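Local structure of choline/ethanolamine kinase family protein (Mesorhizobium loti, 3DXQ) at residues A[87-92]-A[184-189]; A[95-100]-A[180-185]; A[122-127]-A[198-203]. The protein probably acts as an ethanolamine or choline kinase, transferring a phosphate to a small amino alcohol. All coordinates share one frame; numbering follows the deposited sequence. Where two conformers were deposited one is given.

Contact 1: A[87-92]-A[184-189]; sequences RYIAGA and NFLDTG
Ala92 and Leu186 meet methyl to methylene, CB to CB at 4.2 Å, where the loop 87-92 runs up to the strand 185-187. They belong to the packed side of the contact, which Ile89 completes: its delta methyl reaches the CD1 branch of Leu186, with 3.9 Å between the two CD1 atoms, and the two side chains cross at a slant. The first torsion of Leu186 (chi1 -49°) sets CG anti to the carbonyl carbon, which carries the branched end out toward Ile89. Trp193 and Pro72 also touch Ile89, adding to this apolar patch. The backbones come together next to it: the CA of Ala92 lies 3.3 Å from Asp187 O in a CA-H...O contact, while a backbone hydrogen bond between Asp187 and Gln93 continues the pairing beyond the loop.

Toward Gly91 and Thr188 apolar cover gives way to solvent. Gly91, exposed and with positive phi, turns the chain and touches the strand side through its O alone, 3.8 Å from Thr188 CA; Ile89 CG2 and Thr188 CG2 are 4.2 Å apart. The hydroxyl of Thr188 is engaged within its own turn, by the backbone N of Glu190 and Arg191. The side chain of Asp187 starts away from the loop, and its carboxylate forms salt bridges with Arg103 and Arg109.

A short linker leaving the five-stranded sheet and packing on the strand after the HxDxxxxN sequence is characteristic of the hinge between the two lobes of the protein-kinase-like fold.

Contact 2: A[95-100]-A[180-185]; sequences MSPEKF and PLCENF
Cys182 opens the contact, pushing its side chain into the bend formed by Ser96 and Pro97. Its CB rests 3.4 Å from the CA of Ser96, the N-cap of helix 97-102, whose OG accepts Lys99 N in a nearly straight capping bond (3.2 Å, 171°). With chi1 at -65° the sulfur stands anti to the carbonyl carbon and slides along the proline, 3.7 Å from Pro97 CD, and then reaches the Phe100 ring. There SG lies 5.0 Å from the ring centroid, in an oblique sulfur-aromatic contact. The carbonyl of Cys182 accepts the backbone N of Phe185, closing the turn, and abuts CB of Met95, a selenomethionine.

Glu183 contributes mainly backbone, its CA 3.6 Å from Met95 O. The side chain of Asn184 leaves the backbone away from 95-100, and its ND2 makes a weak hydrogen bond to Asp179 O. At Phe185 the chain straightens, and its O accepts Met95 N at 3.0 Å, with the donor almost in line with the carbonyl (C=O...N 167°). Phe185 CB packs against Met95 CG at 3.8 Å, while Phe185 CG sits at the edge of the Phe100 ring. The folded Met95 chain, bent at chi2 and chi3, lays its CE methyl over the centre of one Phe100 face. Phe218 meets Phe100 edge-to-face.

Residues 180-184 form the last part of an HxDxxxxN sequence like the catalytic loop of kinase-like phosphotransferases. Sulfur, methyl and ring contacts face the helix, and Asn184 takes its polar partner outside the contact, consistent with an apolar backing behind a polar loop.

Contact 3: A[122-127]-A[198-203]; sequences AVFPFR and EYSGMN
The ring of Phe124 lies with one face against Ser200, whose CB stands 4.1 Å from the ring centroid and 28° off the ring normal, a CH-pi contact. The same ring meets Gly201 differently, with the glycine carbonyl carbon at its edge and in its plane. Ser200 OG turns to Trp197 O, leaving its methylene to the phenylalanine. Next along the chain, the selenomethionine Met202 bends at chi2 and chi3 and brings SE alongside Phe124 CB at 4.1 Å, its CG 3.5 Å from Phe124 O.

The backbones are joined by the bond from Met202 N to Phe126 O, 2.8 Å long, with the donor in the carbonyl plane; it belongs to a single bridge of Arg127 with Met202. Arg127 starts out away from the strand but turns back at chi2 (76°), presenting its guanidinium edge to Met202 O. That bond, from NH1 at 3.3 Å, is weak.

Gly201 and Asn203 pair with strand 174-176, and Met202 also bonds to Phe128 by backbone. The chemistry is consistent with main-chain bonds setting the alignment of 122-127, with Phe124 and the selenium packing beside them and a weakly bonded, exposed arginine at the surface.

In the fold
From the N terminus, the chain leaves the five-stranded sheet at strand 84-87 and enters the linker 87-92, then 95-100 at the start of helix 97-102, and then 122-127 after helix 106-118. Contacts 1 and 2 close long, largely helical loops back to 180-189; they end on the same overlapping stretch, contact 2 starting later, and contact 3 crosses both. Contacts 1 and 2 share Asn184 and Phe185 and pack together through Asp187 and Met95, joining linker and helix 97-102 to the small three-stranded sheet. Contact 3, its centre about 23 Å from that of contact 1 and about 21 Å from that of contact 2, closes a loop onto the two-stranded sheet 174-176 and 201-203, near helix 55-67.

Contact 1: A[87-92]-A[184-189]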
loop_
_atom_site.group_PDB
_atom_site.type_symbol
_atom_site.label_atom_id
_atom_site.label_comp_id
_atom_site.label_asym_id
_atom_site.label_seq_id
_atom_site.Cartn_x
_atom_site.Cartn_y
_atom_site.Cartn_z
ATOM N N ARG A 87 15.978 11.770 -1.131
ATOM C CA ARG A 87 17.116 11.738 -0.253
ATOM C C ARG A 87 17.145 10.375 0.406
ATOM O O ARG A 87 16.101 9.837 0.768
ATOM C CB ARG A 87 17.061 12.876 0.770
ATOM C CG ARG A 87 18.232 12.845 1.734
ATOM C CD ARG A 87 18.525 14.193 2.375
ATOM N NE ARG A 87 19.541 14.911 1.621
ATOM C CZ ARG A 87 19.313 15.948 0.829
ATOM N NH1 ARG A 87 18.100 16.449 0.659
ATOM N NH2 ARG A 87 20.320 16.493 0.211
ATOM N N TYR A 88 18.338 9.811 0.541
ATOM C CA TYR A 88 18.489 8.533 1.197
ATOM C C TYR A 88 18.519 8.740 2.691
ATOM O O TYR A 88 19.241 9.601 3.188
ATOM C CB TYR A 88 19.765 7.801 0.788
ATOM C CG TYR A 88 19.963 6.490 1.524
ATOM C CD1 TYR A 88 19.122 5.402 1.288
ATOM C CD2 TYR A 88 20.992 6.333 2.448
ATOM C CE1 TYR A 88 19.301 4.181 1.954
ATOM C CE2 TYR A 88 21.185 5.112 3.116
ATOM C CZ TYR A 88 20.330 4.046 2.860
ATOM O OH TYR A 88 20.505 2.851 3.514
ATOM N N ILE A 89 17.752 7.895 3.375
ATOM C CA ILE A 89 17.674 7.837 4.828
ATOM C C ILE A 89 18.657 6.802 5.402
ATOM O O ILE A 89 18.403 5.585 5.379
ATOM C CB ILE A 89 16.265 7.443 5.224
ATOM C CG1 ILE A 89 15.312 8.529 4.756
ATOM C CG2 ILE A 89 16.161 7.248 6.725
ATOM C CD1 ILE A 89 13.860 8.106 4.840
ATOM N N ALA A 90 19.780 7.307 5.908
ATOM C CA ALA A 90 20.829 6.481 6.470
ATOM C C ALA A 90 20.308 5.830 7.731
ATOM O O ALA A 90 19.431 6.366 8.392
ATOM C CB ALA A 90 22.064 7.317 6.765
ATOM N N GLY A 91 20.830 4.643 8.023
ATOM C CA GLY A 91 20.447 3.879 9.205
ATOM C C GLY A 91 18.966 3.635 9.305
ATOM O O GLY A 91 18.381 3.759 10.380
ATOM N N ALA A 92 18.351 3.314 8.174
ATOM C CA ALA A 92 16.934 3.018 8.130
ATOM C C ALA A 92 16.800 1.637 7.579
ATOM O O ALA A 92 17.519 1.281 6.655
ATOM C CB ALA A 92 16.203 4.011 7.234
ATOM N N ASN A 184 7.493 -0.683 1.602
ATOM C CA ASN A 184 7.370 0.771 1.507
ATOM C C ASN A 184 7.674 1.534 2.795
ATOM O O ASN A 184 7.609 2.757 2.801
ATOM C CB ASN A 184 5.951 1.119 1.038
ATOM C CG ASN A 184 5.710 0.715 -0.403
ATOM O OD1 ASN A 184 6.657 0.615 -1.187
ATOM N ND2 ASN A 184 4.437 0.511 -0.769
ATOM N N PHE A 185 7.981 0.825 3.882
ATOM C CA PHE A 185 8.273 1.457 5.157
ATOM C C PHE A 185 9.749 1.377 5.471
ATOM O O PHE A 185 10.341 0.302 5.432
ATOM C CB PHE A 185 7.513 0.784 6.294
ATOM C CG PHE A 185 6.050 1.112 6.325
ATOM C CD1 PHE A 185 5.147 0.380 5.565
ATOM C CD2 PHE A 185 5.577 2.145 7.129
ATOM C CE1 PHE A 185 3.810 0.676 5.585
ATOM C CE2 PHE A 185 4.237 2.449 7.154
ATOM C CZ PHE A 185 3.342 1.711 6.375
ATOM N N LEU A 186 10.331 2.531 5.790
ATOM C CA LEU A 186 11.723 2.609 6.174
ATOM C C LEU A 186 11.735 2.951 7.646
ATOM O O LEU A 186 11.249 4.011 8.046
ATOM C CB LEU A 186 12.458 3.675 5.366
ATOM C CG LEU A 186 12.229 3.600 3.851
ATOM C CD1 LEU A 186 13.052 4.693 3.183
ATOM C CD2 LEU A 186 12.521 2.196 3.257
ATOM N N ASP A 187 12.304 2.065 8.450
ATOM C CA ASP A 187 12.282 2.229 9.887
ATOM C C ASP A 187 13.617 2.691 10.430
ATOM O O ASP A 187 14.614 1.993 10.277
ATOM C CB ASP A 187 11.930 0.887 10.531
ATOM C CG ASP A 187 11.757 0.981 12.038
ATOM O OD1 ASP A 187 11.415 2.074 12.555
ATOM O OD2 ASP A 187 11.941 -0.056 12.713
ATOM N N THR A 188 13.668 3.854 11.057
ATOM C CA THR A 188 14.887 4.200 11.764
ATOM C C THR A 188 14.652 3.451 13.050
ATOM O O THR A 188 13.899 2.475 13.062
ATOM C CB THR A 188 15.070 5.712 11.981
ATOM O OG1 THR A 188 14.128 6.191 12.944
ATOM C CG2 THR A 188 14.898 6.444 10.673
ATOM N N GLY A 189 15.273 3.851 14.143
ATOM C CA GLY A 189 14.908 3.188 15.391
ATOM C C GLY A 189 13.555 3.673 15.902
ATOM O O GLY A 189 12.769 2.908 16.437
#

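Contact 2: A[95-100]-A[180-185]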
loop_
_atom_site.group_PDB
_atom_site.type_symbol
_atom_site.label_atom_id
_atom_site.label_comp_id
_atom_site.label_asym_id
_atom_site.label_seq_id
_atom_site.Cartn_x
_atom_site.Cartn_y
_atom_site.Cartn_z
HETATM N N MSE A 95 11.253 -2.509 5.704
HETATM C CA MSE A 95 10.461 -3.444 6.474
HETATM C C MSE A 95 9.951 -4.665 5.677
HETATM O O MSE A 95 10.113 -4.774 4.452
HETATM C CB MSE A 95 9.316 -2.694 7.173
HETATM C CG MSE A 95 9.787 -1.603 8.155
HETATM SE SE MSE A 95 10.685 -2.256 9.766
HETATM C CE MSE A 95 9.271 -3.442 10.344
ATOM N N SER A 96 9.361 -5.596 6.425
ATOM C CA SER A 96 8.794 -6.836 5.893
ATOM C C SER A 96 7.926 -7.462 6.977
ATOM O O SER A 96 8.035 -7.091 8.146
ATOM C CB SER A 96 9.913 -7.804 5.537
ATOM O OG SER A 96 10.541 -8.329 6.713
ATOM N N PRO A 97 7.072 -8.426 6.614
ATOM C CA PRO A 97 6.316 -9.089 7.668
ATOM C C PRO A 97 7.197 -9.526 8.831
ATOM O O PRO A 97 6.882 -9.227 9.993
ATOM C CB PRO A 97 5.716 -10.308 6.959
ATOM C CG PRO A 97 5.616 -9.906 5.533
ATOM C CD PRO A 97 6.730 -8.943 5.277
ATOM N N GLU A 98 8.283 -10.222 8.514
ATOM C CA GLU A 98 9.189 -10.748 9.531
ATOM C C GLU A 98 9.717 -9.639 10.440
ATOM O O GLU A 98 9.667 -9.761 11.657
ATOM C CB GLU A 98 10.346 -11.525 8.883
ATOM C CG GLU A 98 11.221 -12.279 9.878
ATOM C CD GLU A 98 12.440 -12.976 9.242
ATOM O OE1 GLU A 98 12.451 -13.214 8.006
ATOM O OE2 GLU A 98 13.392 -13.302 9.999
ATOM N N LYS A 99 10.197 -8.549 9.861
ATOM C CA LYS A 99 10.720 -7.457 10.683
ATOM C C LYS A 99 9.650 -6.774 11.538
ATOM O O LYS A 99 9.983 -6.168 12.566
ATOM C CB LYS A 99 11.450 -6.423 9.830
ATOM C CG LYS A 99 12.739 -6.940 9.180
ATOM C CD LYS A 99 13.061 -6.087 7.935
ATOM C CE LYS A 99 14.342 -6.498 7.239
ATOM N NZ LYS A 99 15.499 -5.971 7.985
ATOM N N PHE A 100 8.382 -6.865 11.122
ATOM C CA PHE A 100 7.276 -6.286 11.900
ATOM C C PHE A 100 6.977 -7.066 13.175
ATOM O O PHE A 100 6.404 -6.528 14.101
ATOM C CB PHE A 100 6.002 -6.095 11.057
ATOM C CG PHE A 100 5.887 -4.708 10.437
ATOM C CD1 PHE A 100 5.714 -3.587 11.242
ATOM C CD2 PHE A 100 5.933 -4.530 9.064
ATOM C CE1 PHE A 100 5.611 -2.313 10.680
ATOM C CE2 PHE A 100 5.814 -3.286 8.505
ATOM C CZ PHE A 100 5.654 -2.162 9.321
ATOM N N PRO A 180 0.168 0.332 1.265
ATOM C CA PRO A 180 1.251 0.286 2.251
ATOM C C PRO A 180 1.895 -1.094 2.449
ATOM O O PRO A 180 1.781 -1.695 3.521
ATOM C CB PRO A 180 0.563 0.777 3.531
ATOM C CG PRO A 180 -0.848 0.315 3.368
ATOM C CD PRO A 180 -1.155 0.463 1.908
ATOM N N LEU A 181 2.573 -1.581 1.416
ATOM C CA LEU A 181 3.339 -2.814 1.520
ATOM C C LEU A 181 4.446 -2.621 2.561
ATOM O O LEU A 181 4.943 -1.518 2.761
ATOM C CB LEU A 181 3.978 -3.188 0.180
ATOM C CG LEU A 181 3.100 -3.393 -1.077
ATOM C CD1 LEU A 181 3.981 -3.285 -2.331
ATOM C CD2 LEU A 181 2.311 -4.715 -1.074
ATOM N N CYS A 182 4.824 -3.703 3.229
ATOM C CA CYS A 182 5.848 -3.635 4.232
ATOM C C CYS A 182 7.106 -2.964 3.692
ATOM O O CYS A 182 7.710 -2.120 4.386
ATOM C CB CYS A 182 6.172 -5.031 4.727
ATOM S SG CYS A 182 4.808 -5.803 5.581
ATOM N N GLU A 183 7.455 -3.314 2.447
ATOM C CA GLU A 183 8.680 -2.805 1.795
ATOM C C GLU A 183 8.675 -1.286 1.634
ATOM O O GLU A 183 9.722 -0.666 1.554
ATOM C CB GLU A 183 8.936 -3.464 0.426
ATOM C CG GLU A 183 7.883 -3.192 -0.645
ATOM C CD GLU A 183 8.335 -3.589 -2.042
ATOM O OE1 GLU A 183 9.255 -2.935 -2.592
ATOM O OE2 GLU A 183 7.747 -4.539 -2.602
ATOM N N ASN A 184 7.493 -0.683 1.602
ATOM C CA ASN A 184 7.370 0.771 1.507
ATOM C C ASN A 184 7.674 1.534 2.795
ATOM O O ASN A 184 7.609 2.757 2.801
ATOM C CB ASN A 184 5.951 1.119 1.038
ATOM C CG ASN A 184 5.710 0.715 -0.403
ATOM O OD1 ASN A 184 6.657 0.615 -1.187
ATOM N ND2 ASN A 184 4.437 0.511 -0.769
ATOM N N PHE A 185 7.981 0.825 3.882
ATOM C CA PHE A 185 8.273 1.457 5.157
ATOM C C PHE A 185 9.749 1.377 5.471
ATOM O O PHE A 185 10.341 0.302 5.432
ATOM C CB PHE A 185 7.513 0.784 6.294
ATOM C CG PHE A 185 6.050 1.112 6.325
ATOM C CD1 PHE A 185 5.147 0.380 5.565
ATOM C CD2 PHE A 185 5.577 2.145 7.129
ATOM C CE1 PHE A 185 3.810 0.676 5.585
ATOM C CE2 PHE A 185 4.237 2.449 7.154
ATOM C CZ PHE A 185 3.342 1.711 6.375
#

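Contact 3: A[122-127]-A[198-203]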
loop_
_atom_site.group_PDB
_atom_site.type_symbol
_atom_site.label_atom_id
_atom_site.label_comp_id
_atom_site.label_asym_id
_atom_site.label_seq_id
_atom_site.Cartn_x
_atom_site.Cartn_y
_atom_site.Cartn_z
ATOM N N ALA A 122 -1.688 17.474 3.761
ATOM C CA ALA A 122 -1.522 16.832 2.466
ATOM C C ALA A 122 -2.844 16.828 1.723
ATOM O O ALA A 122 -3.853 16.532 2.322
ATOM C CB ALA A 122 -1.033 15.399 2.648
ATOM N N VAL A 123 -2.820 17.172 0.429
ATOM C CA VAL A 123 -3.986 17.114 -0.451
ATOM C C VAL A 123 -3.641 16.278 -1.664
ATOM O O VAL A 123 -2.758 16.663 -2.422
ATOM C CB VAL A 123 -4.391 18.497 -0.978
ATOM C CG1 VAL A 123 -5.463 18.350 -2.059
ATOM C CG2 VAL A 123 -4.874 19.380 0.170
ATOM N N PHE A 124 -4.320 15.140 -1.837
ATOM C CA PHE A 124 -4.093 14.259 -2.990
ATOM C C PHE A 124 -5.219 14.480 -3.984
ATOM O O PHE A 124 -6.373 14.562 -3.590
ATOM C CB PHE A 124 -4.010 12.775 -2.601
ATOM C CG PHE A 124 -2.878 12.420 -1.645
ATOM C CD1 PHE A 124 -1.741 13.217 -1.512
ATOM C CD2 PHE A 124 -2.929 11.214 -0.939
ATOM C CE1 PHE A 124 -0.692 12.835 -0.655
ATOM C CE2 PHE A 124 -1.907 10.823 -0.094
ATOM C CZ PHE A 124 -0.775 11.640 0.056
ATOM N N PRO A 125 -4.891 14.550 -5.285
ATOM C CA PRO A 125 -5.869 14.950 -6.304
ATOM C C PRO A 125 -6.935 13.934 -6.639
ATOM O O PRO A 125 -8.010 14.314 -7.079
ATOM C CB PRO A 125 -5.003 15.162 -7.549
ATOM C CG PRO A 125 -3.858 14.258 -7.357
ATOM C CD PRO A 125 -3.578 14.237 -5.888
ATOM N N PHE A 126 -6.642 12.654 -6.475
ATOM C CA PHE A 126 -7.590 11.632 -6.887
ATOM C C PHE A 126 -8.237 10.927 -5.713
ATOM O O PHE A 126 -7.690 10.876 -4.631
ATOM C CB PHE A 126 -6.910 10.653 -7.844
ATOM C CG PHE A 126 -6.343 11.317 -9.085
ATOM C CD1 PHE A 126 -7.068 12.292 -9.779
ATOM C CD2 PHE A 126 -5.094 10.943 -9.578
ATOM C CE1 PHE A 126 -6.540 12.893 -10.926
ATOM C CE2 PHE A 126 -4.566 11.541 -10.737
ATOM C CZ PHE A 126 -5.290 12.509 -11.403
ATOM N N ARG A 127 -9.436 10.425 -5.958
ATOM C CA ARG A 127 -10.249 9.754 -4.969
ATOM C C ARG A 127 -10.018 8.259 -5.154
ATOM O O ARG A 127 -10.023 7.770 -6.275
ATOM C CB ARG A 127 -11.721 10.130 -5.207
ATOM C CG ARG A 127 -12.759 9.402 -4.372
ATOM C CD ARG A 127 -12.812 9.914 -2.948
ATOM N NE ARG A 127 -13.851 9.236 -2.158
ATOM C CZ ARG A 127 -13.690 8.100 -1.463
ATOM N NH1 ARG A 127 -12.523 7.453 -1.434
ATOM N NH2 ARG A 127 -14.719 7.599 -0.785
ATOM N N GLU A 198 2.579 6.007 -5.663
ATOM C CA GLU A 198 1.899 5.918 -6.960
ATOM C C GLU A 198 0.394 5.610 -6.889
ATOM O O GLU A 198 -0.353 6.006 -7.793
ATOM C CB GLU A 198 2.615 4.918 -7.875
ATOM C CG GLU A 198 2.570 3.485 -7.385
ATOM C CD GLU A 198 3.579 2.603 -8.083
ATOM O OE1 GLU A 198 3.611 2.607 -9.343
ATOM O OE2 GLU A 198 4.333 1.908 -7.368
ATOM N N TYR A 199 -0.055 4.933 -5.832
ATOM C CA TYR A 199 -1.483 4.608 -5.689
ATOM C C TYR A 199 -2.226 5.542 -4.717
ATOM O O TYR A 199 -3.384 5.297 -4.376
ATOM C CB TYR A 199 -1.660 3.162 -5.228
ATOM C CG TYR A 199 -1.161 2.100 -6.179
ATOM C CD1 TYR A 199 -2.003 1.539 -7.148
ATOM C CD2 TYR A 199 0.128 1.614 -6.073
ATOM C CE1 TYR A 199 -1.547 0.530 -8.003
ATOM C CE2 TYR A 199 0.599 0.629 -6.920
ATOM C CZ TYR A 199 -0.236 0.085 -7.879
ATOM O OH TYR A 199 0.267 -0.900 -8.696
ATOM N N SER A 200 -1.564 6.611 -4.283
ATOM C CA SER A 200 -2.129 7.539 -3.309
ATOM C C SER A 200 -3.427 8.112 -3.776
ATOM O O SER A 200 -3.659 8.207 -4.974
ATOM C CB SER A 200 -1.177 8.709 -3.055
ATOM O OG SER A 200 0.063 8.265 -2.563
ATOM N N GLY A 201 -4.250 8.514 -2.810
ATOM C CA GLY A 201 -5.551 9.133 -3.064
ATOM C C GLY A 201 -6.304 9.469 -1.768
ATOM O O GLY A 201 -5.886 9.089 -0.665
HETATM N N MSE A 202 -7.407 10.204 -1.889
HETATM C CA MSE A 202 -8.260 10.475 -0.748
HETATM C C MSE A 202 -8.997 9.154 -0.543
HETATM O O MSE A 202 -9.400 8.525 -1.522
HETATM C CB MSE A 202 -9.241 11.606 -1.045
HETATM C CG MSE A 202 -8.602 12.916 -1.430
HETATM SE SE MSE A 202 -7.227 13.451 -0.125
HETATM C CE MSE A 202 -8.432 13.708 1.455
ATOM N N ASN A 203 -9.151 8.736 0.717
ATOM C CA ASN A 203 -9.723 7.454 1.049
ATOM C C ASN A 203 -10.143 7.425 2.524
ATOM O O ASN A 203 -9.889 8.370 3.288
ATOM C CB ASN A 203 -8.665 6.375 0.779
ATOM C CG ASN A 203 -9.250 4.965 0.673
ATOM O OD1 ASN A 203 -10.449 4.759 0.795
ATOM N ND2 ASN A 203 -8.382 3.993 0.449
#